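Local coordinates for protein COBE (Pseudomonas aeruginosa, PDB 2W6L) that belongs to the cobalamin (vitamin B12) biosynthetic pathway, is related to the CbiG C-terminal domain, and probably acts on a precorrin intermediate, at residues Ala116-Ala121 and Ser129-Arg134. Residues are numbered along the deposited sequence; the frame is centred on the assembly and turned at random.
Sequences ADLLGA and SIALAR. With SO4 (sulfate ion), chain B.
An antiparallel beta hairpin at one edge of the mixed sheet of this alpha/beta fold joins Asp-117 to Arg-134 and Leu-118 to Ala-133, strand 116-124 being outermost and strand 128-135 lying between it and strand 9-15. Asp-117 and Arg-134 form a hydrogen-bonded pair, N of Asp-117 to O of Arg-134 at 3.0 Å and N of Arg-134 back to O of Asp-117 at the same length. Leu-118 and Ala-133 follow as a non-hydrogen-bonded pair, and the ladder is extended by a nearly straight bond from Leu-119 N to Leu-132 O (2.8 Å, 169° at the hydrogen).

In the region after Leu-118 the pairing is interrupted by a bulge or short loop, where one water links the two strands, accepting from Leu-132 N and donating to Gly-120 O (2.9 Å). Direct backbone bonding resumes between Ile-130 and Arg-123.

The two faces are filled differently. Methyl CD2 of Leu-118 lies 4.1 Å from CB of Ala-131 and also near CB of Ala-133, on the face covered by helix 99-112, where Leu-105 also touches Leu-118. On the face bearing Leu-132 and Arg-134, Leu-119 folds over its neighbours: with CG anti to its carbonyl carbon (chi1 -53°), its branches divide between two residues. CD1 and CG lie against CB of Leu-132, whose side chain also meets Leu-32 of helix 21-34. The other branch crosses the aliphatic stem of Arg-134 at about a right angle: CD2 of Leu-119 packs 3.4 Å from CD of Arg-134 and, in this conformer of the arginine, lies at the edge of its guanidinium, near the plane.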
loop_
_atom_site.group_PDB
_atom_site.type_symbol
_atom_site.label_atom_id
_atom_site.label_comp_id
_atom_site.label_asym_id
_atom_site.label_seq_id
_atom_site.Cartn_x
_atom_site.Cartn_y
_atom_site.Cartn_z
ATOM N N ALA A 116 -4.663 -7.770 9.613
ATOM C CA ALA A 116 -5.127 -7.159 8.406
ATOM C C ALA A 116 -5.253 -8.183 7.282
ATOM O O ALA A 116 -4.603 -9.231 7.288
ATOM C CB ALA A 116 -4.192 -6.006 8.006
ATOM N N ASP A 117 -6.090 -7.876 6.307
ATOM C CA ASP A 117 -6.270 -8.769 5.180
ATOM C C ASP A 117 -6.163 -7.960 3.900
ATOM O O ASP A 117 -6.758 -6.888 3.786
ATOM C CB ASP A 117 -7.663 -9.434 5.254
ATOM C CG ASP A 117 -7.691 -10.726 6.091
ATOM O OD1 ASP A 117 -6.635 -11.247 6.516
ATOM O OD2 ASP A 117 -8.808 -11.244 6.311
ATOM N N LEU A 118 -5.496 -8.515 2.902
ATOM C CA LEU A 118 -5.522 -7.920 1.591
ATOM C C LEU A 118 -6.896 -8.099 0.938
ATOM O O LEU A 118 -7.527 -9.167 1.090
ATOM C CB LEU A 118 -4.422 -8.497 0.709
ATOM C CG LEU A 118 -3.008 -8.136 1.207
ATOM C CD1 LEU A 118 -1.971 -9.147 0.684
ATOM C CD2 LEU A 118 -2.653 -6.696 0.701
ATOM N N LEU A 119 -7.346 -7.098 0.165
ATOM C CA LEU A 119 -8.602 -7.261 -0.587
ATOM C C LEU A 119 -8.415 -8.171 -1.797
ATOM O O LEU A 119 -9.323 -8.900 -2.216
ATOM C CB LEU A 119 -9.217 -5.923 -1.024
ATOM C CG LEU A 119 -9.453 -4.829 0.003
ATOM C CD1 LEU A 119 -10.351 -3.750 -0.611
ATOM C CD2 LEU A 119 -10.051 -5.408 1.212
ATOM N N GLY A 120 -7.223 -8.156 -2.349
ATOM C CA GLY A 120 -6.930 -9.039 -3.445
ATOM C C GLY A 120 -5.495 -8.878 -3.754
ATOM O O GLY A 120 -4.782 -8.118 -3.094
ATOM N N ALA A 121 -5.050 -9.593 -4.765
ATOM C CA ALA A 121 -3.702 -9.403 -5.251
ATOM C C ALA A 121 -3.549 -7.952 -5.767
ATOM O O ALA A 121 -4.541 -7.343 -6.229
ATOM C CB ALA A 121 -3.441 -10.394 -6.364
ATOM N N SER A 129 2.642 -0.434 -8.605
ATOM C CA SER A 129 1.700 -1.487 -8.158
ATOM C C SER A 129 0.917 -0.939 -6.980
ATOM O O SER A 129 1.497 -0.222 -6.158
ATOM C CB SER A 129 2.383 -2.789 -7.683
ATOM O OG SER A 129 3.146 -3.473 -8.695
ATOM N N ILE A 130 -0.362 -1.293 -6.886
ATOM C CA ILE A 130 -1.195 -0.860 -5.728
ATOM C C ILE A 130 -1.850 -2.040 -5.107
ATOM O O ILE A 130 -2.420 -2.853 -5.854
ATOM C CB ILE A 130 -2.340 0.120 -6.157
ATOM C CG1 ILE A 130 -1.794 1.106 -7.188
ATOM C CG2 ILE A 130 -3.040 0.689 -4.905
ATOM C CD1 ILE A 130 -1.197 2.391 -6.705
ATOM N N ALA A 131 -1.825 -2.165 -3.755
ATOM C CA ALA A 131 -2.588 -3.226 -3.074
ATOM C C ALA A 131 -3.438 -2.566 -2.005
ATOM O O ALA A 131 -3.041 -1.512 -1.544
ATOM C CB ALA A 131 -1.639 -4.216 -2.416
ATOM N N LEU A 132 -4.546 -3.189 -1.600
ATOM C CA LEU A 132 -5.436 -2.594 -0.574
ATOM C C LEU A 132 -5.558 -3.556 0.527
ATOM O O LEU A 132 -5.726 -4.781 0.278
ATOM C CB LEU A 132 -6.835 -2.302 -1.189
ATOM C CG LEU A 132 -6.858 -1.367 -2.365
ATOM C CD1 LEU A 132 -8.355 -1.212 -2.810
ATOM C CD2 LEU A 132 -6.303 0.037 -2.006
ATOM N N ALA A 133 -5.450 -3.058 1.776
ATOM C CA ALA A 133 -5.615 -3.920 2.909
ATOM C C ALA A 133 -6.670 -3.266 3.828
ATOM O O ALA A 133 -6.804 -2.042 3.870
ATOM C CB ALA A 133 -4.355 -4.074 3.655
ATOM N N ARG A 134 -7.417 -4.104 4.537
ATOM C CA ARG A 134 -8.392 -3.638 5.529
ATOM C C ARG A 134 -8.177 -4.341 6.846
ATOM O O ARG A 134 -7.382 -5.250 6.944
ATOM C CB ARG A 134 -9.830 -3.891 5.068
ATOM C CG ARG A 134 -10.115 -5.351 4.727
ATOM C CD ARG A 134 -11.529 -5.575 4.250
ATOM N NE ARG A 134 -11.928 -6.916 4.674
ATOM C CZ ARG A 134 -12.594 -7.154 5.799
ATOM N NH1 ARG A 134 -12.964 -6.139 6.576
ATOM N NH2 ARG A 134 -12.905 -8.398 6.139
HETATM S S SO4 B . 5.475 -4.487 -5.924
HETATM O O1 SO4 B . 5.521 -4.229 -7.359
HETATM O O2 SO4 B . 6.848 -4.577 -5.431
HETATM O O3 SO4 B . 4.659 -5.623 -5.589
HETATM O O4 SO4 B . 4.709 -3.460 -5.276
HETATM O O HOH W 1 -5.245 -5.311 -3.348
#